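HupZ (Streptococcus sp. 'group A', PDB 5ESC) degrades heme in vitro and forms a dimer with a split-barrel fold of the pyridoxamine 5'-phosphate oxidase family. Local coordinates at residues 72-85 and 105-119. Sequence-based numbering, arbitrary orientation.
Sequences LLGYRFVGTAEIQT and KAVGIIHVERIFNLQ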
# COMPACT_ATOMS: atom_id res chain seq x y z
N LEU A 72 8.63 -12.11 -7.74
CA LEU A 72 8.88 -11.79 -6.35
C LEU A 72 9.92 -10.61 -6.23
O LEU A 72 10.92 -10.70 -5.52
CB LEU A 72 9.29 -13.05 -5.58
CG LEU A 72 8.33 -14.28 -5.51
CD1 LEU A 72 9.14 -15.52 -5.09
CD2 LEU A 72 7.15 -14.05 -4.54
N LEU A 73 9.68 -9.54 -6.99
CA LEU A 73 10.54 -8.36 -6.98
C LEU A 73 9.68 -7.18 -6.48
O LEU A 73 8.45 -7.21 -6.61
CB LEU A 73 11.03 -8.09 -8.39
CG LEU A 73 11.97 -9.16 -9.03
CD1 LEU A 73 12.27 -8.81 -10.49
CD2 LEU A 73 13.26 -9.37 -8.23
N GLY A 74 10.32 -6.16 -5.91
CA GLY A 74 9.62 -4.95 -5.55
C GLY A 74 10.46 -3.91 -4.89
O GLY A 74 11.60 -4.20 -4.40
N TYR A 75 9.94 -2.69 -4.89
CA TYR A 75 10.65 -1.56 -4.29
C TYR A 75 9.68 -0.66 -3.60
O TYR A 75 8.51 -0.53 -4.03
CB TYR A 75 11.39 -0.78 -5.36
CG TYR A 75 12.53 -1.53 -6.01
CD1 TYR A 75 13.82 -1.55 -5.42
CD2 TYR A 75 12.31 -2.23 -7.19
CE1 TYR A 75 14.85 -2.29 -6.02
CE2 TYR A 75 13.31 -2.96 -7.79
CZ TYR A 75 14.56 -2.98 -7.22
OH TYR A 75 15.49 -3.70 -7.88
N ARG A 76 10.17 -0.02 -2.57
CA ARG A 76 9.42 0.96 -1.79
C ARG A 76 10.20 2.31 -1.92
O ARG A 76 11.42 2.34 -1.61
CB ARG A 76 9.35 0.48 -0.32
CG ARG A 76 8.79 1.49 0.70
CD ARG A 76 8.43 0.84 2.05
NE ARG A 76 9.60 0.30 2.70
CZ ARG A 76 10.29 0.89 3.66
NH1 ARG A 76 9.89 2.05 4.19
NH2 ARG A 76 11.37 0.31 4.15
N PHE A 77 9.54 3.35 -2.42
CA PHE A 77 10.11 4.69 -2.57
C PHE A 77 9.54 5.57 -1.43
O PHE A 77 8.28 5.76 -1.25
CB PHE A 77 9.78 5.24 -3.95
CG PHE A 77 10.28 4.40 -5.06
CD1 PHE A 77 9.59 3.28 -5.46
CD2 PHE A 77 11.50 4.66 -5.67
CE1 PHE A 77 10.08 2.42 -6.44
CE2 PHE A 77 11.99 3.85 -6.69
CZ PHE A 77 11.28 2.70 -7.07
N VAL A 78 10.42 6.15 -0.66
CA VAL A 78 10.02 6.99 0.43
C VAL A 78 10.38 8.42 0.17
O VAL A 78 11.53 8.68 -0.25
CB VAL A 78 10.66 6.57 1.77
CG1 VAL A 78 10.18 7.47 2.93
CG2 VAL A 78 10.35 5.12 2.09
N GLY A 79 9.48 9.36 0.50
CA GLY A 79 9.87 10.78 0.35
C GLY A 79 8.83 11.75 0.82
O GLY A 79 8.00 11.39 1.71
N THR A 80 8.87 12.96 0.27
CA THR A 80 7.95 14.00 0.60
C THR A 80 7.26 14.46 -0.70
O THR A 80 7.90 14.48 -1.73
CB THR A 80 8.65 15.19 1.30
OG1 THR A 80 7.65 16.06 1.84
CG2 THR A 80 9.54 16.04 0.34
N ALA A 81 5.97 14.76 -0.60
CA ALA A 81 5.13 15.09 -1.73
C ALA A 81 4.45 16.42 -1.63
O ALA A 81 4.30 16.98 -0.51
CB ALA A 81 4.10 13.98 -1.96
N GLU A 82 4.03 16.97 -2.78
CA GLU A 82 3.31 18.22 -2.82
C GLU A 82 2.30 18.09 -3.92
O GLU A 82 2.46 17.26 -4.81
CB GLU A 82 4.23 19.43 -3.16
CG GLU A 82 5.32 19.21 -4.17
CD GLU A 82 6.10 20.50 -4.55
OE1 GLU A 82 7.29 20.36 -4.97
OE2 GLU A 82 5.51 21.65 -4.41
N ILE A 83 1.31 18.95 -3.88
CA ILE A 83 0.26 18.99 -4.88
C ILE A 83 0.38 20.37 -5.56
O ILE A 83 0.57 21.36 -4.86
CB ILE A 83 -1.13 18.86 -4.23
CG1 ILE A 83 -1.25 17.56 -3.50
CG2 ILE A 83 -2.25 19.02 -5.26
CD1 ILE A 83 -1.37 16.31 -4.40
N GLN A 84 0.34 20.43 -6.90
CA GLN A 84 0.39 21.65 -7.63
C GLN A 84 -0.82 21.69 -8.59
O GLN A 84 -1.27 20.65 -9.12
CB GLN A 84 1.69 21.91 -8.35
CG GLN A 84 2.90 22.11 -7.39
CD GLN A 84 4.19 22.39 -8.10
OE1 GLN A 84 4.19 22.54 -9.29
NE2 GLN A 84 5.28 22.43 -7.38
N THR A 85 -1.31 22.88 -8.83
CA THR A 85 -2.46 23.05 -9.73
C THR A 85 -2.15 23.96 -10.94
O THR A 85 -3.03 24.27 -11.74
CB THR A 85 -3.64 23.57 -8.93
OG1 THR A 85 -3.28 24.81 -8.33
CG2 THR A 85 -4.13 22.56 -7.84
N LYS A 105 -7.47 17.47 -11.74
CA LYS A 105 -7.67 18.59 -10.87
C LYS A 105 -6.27 19.12 -10.42
O LYS A 105 -6.09 20.30 -10.18
CB LYS A 105 -8.42 18.14 -9.64
CG LYS A 105 -9.89 17.89 -9.83
CD LYS A 105 -10.58 17.54 -8.48
CE LYS A 105 -12.13 17.76 -8.66
NZ LYS A 105 -12.94 16.64 -8.23
N ALA A 106 -5.29 18.25 -10.32
CA ALA A 106 -3.96 18.70 -9.83
C ALA A 106 -2.93 17.68 -10.23
O ALA A 106 -3.29 16.64 -10.77
CB ALA A 106 -4.00 18.89 -8.31
N VAL A 107 -1.65 17.95 -9.95
CA VAL A 107 -0.64 16.96 -10.10
C VAL A 107 0.04 16.71 -8.71
O VAL A 107 0.28 17.66 -7.97
CB VAL A 107 0.42 17.40 -11.19
CG1 VAL A 107 1.14 18.73 -10.87
CG2 VAL A 107 1.38 16.24 -11.51
N GLY A 108 0.31 15.47 -8.38
CA GLY A 108 1.03 15.09 -7.18
C GLY A 108 2.49 14.95 -7.60
O GLY A 108 2.76 14.35 -8.64
N ILE A 109 3.46 15.43 -6.81
CA ILE A 109 4.83 15.38 -7.23
C ILE A 109 5.57 14.78 -6.03
O ILE A 109 5.39 15.34 -4.92
CB ILE A 109 5.34 16.74 -7.43
CG1 ILE A 109 4.72 17.39 -8.66
CG2 ILE A 109 6.86 16.71 -7.81
CD1 ILE A 109 4.43 18.81 -8.28
N ILE A 110 6.30 13.69 -6.20
CA ILE A 110 6.87 12.99 -5.07
C ILE A 110 8.37 13.17 -5.23
O ILE A 110 8.90 12.72 -6.20
CB ILE A 110 6.52 11.52 -5.06
CG1 ILE A 110 5.01 11.26 -4.81
CG2 ILE A 110 7.21 10.71 -3.99
CD1 ILE A 110 4.09 11.65 -5.91
N HIS A 111 8.99 13.73 -4.22
CA HIS A 111 10.45 13.90 -4.13
C HIS A 111 11.02 12.71 -3.37
O HIS A 111 10.86 12.58 -2.16
CB HIS A 111 10.77 15.22 -3.45
CG HIS A 111 10.13 16.40 -4.12
ND1 HIS A 111 10.59 16.91 -5.30
CD2 HIS A 111 9.06 17.15 -3.79
CE1 HIS A 111 9.85 17.92 -5.67
NE2 HIS A 111 8.90 18.08 -4.78
N VAL A 112 11.65 11.83 -4.10
CA VAL A 112 12.14 10.61 -3.58
C VAL A 112 13.39 10.85 -2.71
O VAL A 112 14.35 11.50 -3.14
CB VAL A 112 12.41 9.59 -4.67
CG1 VAL A 112 13.15 8.38 -4.09
CG2 VAL A 112 11.12 9.14 -5.29
N GLU A 113 13.36 10.36 -1.48
CA GLU A 113 14.50 10.50 -0.51
C GLU A 113 15.25 9.22 -0.26
O GLU A 113 16.47 9.25 -0.10
CB GLU A 113 14.00 11.07 0.84
CG GLU A 113 13.48 12.50 0.70
CD GLU A 113 12.78 13.06 1.95
OE1 GLU A 113 12.48 12.39 2.96
OE2 GLU A 113 12.51 14.25 1.92
N ARG A 114 14.54 8.12 -0.18
CA ARG A 114 15.14 6.80 -0.07
C ARG A 114 14.37 5.73 -0.78
O ARG A 114 13.16 5.90 -1.06
CB ARG A 114 15.35 6.40 1.37
CG ARG A 114 14.58 7.13 2.37
CD ARG A 114 15.35 7.56 3.60
NE ARG A 114 14.39 7.42 4.69
CZ ARG A 114 13.37 8.26 4.96
NH1 ARG A 114 13.16 9.37 4.25
NH2 ARG A 114 12.56 7.96 5.98
N ILE A 115 15.08 4.68 -1.14
CA ILE A 115 14.56 3.54 -1.87
C ILE A 115 14.96 2.25 -1.12
O ILE A 115 16.08 2.14 -0.57
CB ILE A 115 15.04 3.50 -3.30
CG1 ILE A 115 14.79 4.85 -4.00
CG2 ILE A 115 14.41 2.28 -4.00
CD1 ILE A 115 15.54 5.01 -5.32
N PHE A 116 14.00 1.32 -1.01
CA PHE A 116 14.19 0.00 -0.29
C PHE A 116 13.76 -1.10 -1.20
O PHE A 116 12.79 -0.95 -1.93
CB PHE A 116 13.41 -0.06 1.02
CG PHE A 116 13.83 0.99 2.02
CD1 PHE A 116 14.99 0.81 2.79
CD2 PHE A 116 13.13 2.16 2.15
CE1 PHE A 116 15.39 1.79 3.71
CE2 PHE A 116 13.52 3.14 3.07
CZ PHE A 116 14.64 2.97 3.85
N ASN A 117 14.55 -2.16 -1.24
CA ASN A 117 14.28 -3.29 -2.10
C ASN A 117 13.30 -4.10 -1.26
O ASN A 117 13.53 -4.23 -0.08
CB ASN A 117 15.59 -4.07 -2.39
CG ASN A 117 15.54 -4.92 -3.70
OD1 ASN A 117 14.61 -5.73 -3.91
ND2 ASN A 117 16.57 -4.77 -4.55
N LEU A 118 12.20 -4.59 -1.84
CA LEU A 118 11.31 -5.51 -1.11
C LEU A 118 11.63 -6.97 -1.50
O LEU A 118 10.85 -7.85 -1.19
CB LEU A 118 9.83 -5.22 -1.36
CG LEU A 118 9.32 -3.82 -1.11
CD1 LEU A 118 7.98 -3.70 -1.82
CD2 LEU A 118 9.19 -3.41 0.35
N GLN A 119 12.75 -7.19 -2.22
CA GLN A 119 13.42 -8.52 -2.42
C GLN A 119 12.54 -9.63 -3.04
O GLN A 119 11.93 -10.46 -2.33
CB GLN A 119 14.10 -8.98 -1.12
CG GLN A 119 15.32 -8.12 -0.73
CD GLN A 119 15.59 -8.08 0.77
OE1 GLN A 119 14.87 -7.42 1.54
NE2 GLN A 119 16.64 -8.78 1.20
O HOH W 1 13.06 -6.40 -5.67
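Arg-76 lays its guanidinium over one face of the Phe-116 ring. The two planes are 4° apart, and Arg-76 NH2 is 3.2 Å from Phe-116 CD2, offset toward the rim. CG of Arg-76 lies anti to the backbone N (chi1 171°), and a bend at chi3 turns the group across to the ring. Val-78 CG2 meets the edge of the same ring, while its CG1 sits over a face of the Arg-114 guanidinium, 3.8 Å from NH1. Farther along this side, His-111 NE2 donates to the anti lone pair of Glu-82 OE1 at 2.8 Å, with the carboxylate oxygen in the ring plane. Gln-84 NE2 binds the other oxygen, OE2, from above the carboxylate plane. On the other side of the sheet, Phe-77 CD2 packs 3.7 Å from Ile-115 CG1.

Antiparallel backbone bonds join the strands from Gly-74 to Gln-84. A classic beta bulge, with Glu-113 and Arg-114 both facing Val-78, shifts the register, and Val-78 O accepts from both Glu-113 N (2.8 Å) and Arg-114 N (3.1 Å). Gly-79 CA lies 3.2 Å from His-111 O.

Glu-63 forms a salt bridge with Arg-76 NH1, and Asn-27 of the second subunit packs on Arg-76. Strands 73-84 and 106-117 are neighbours in the middle of the split-barrel sheet. The salt bridge and the ring face together probably restrict the guanidinium beside the dimer interface.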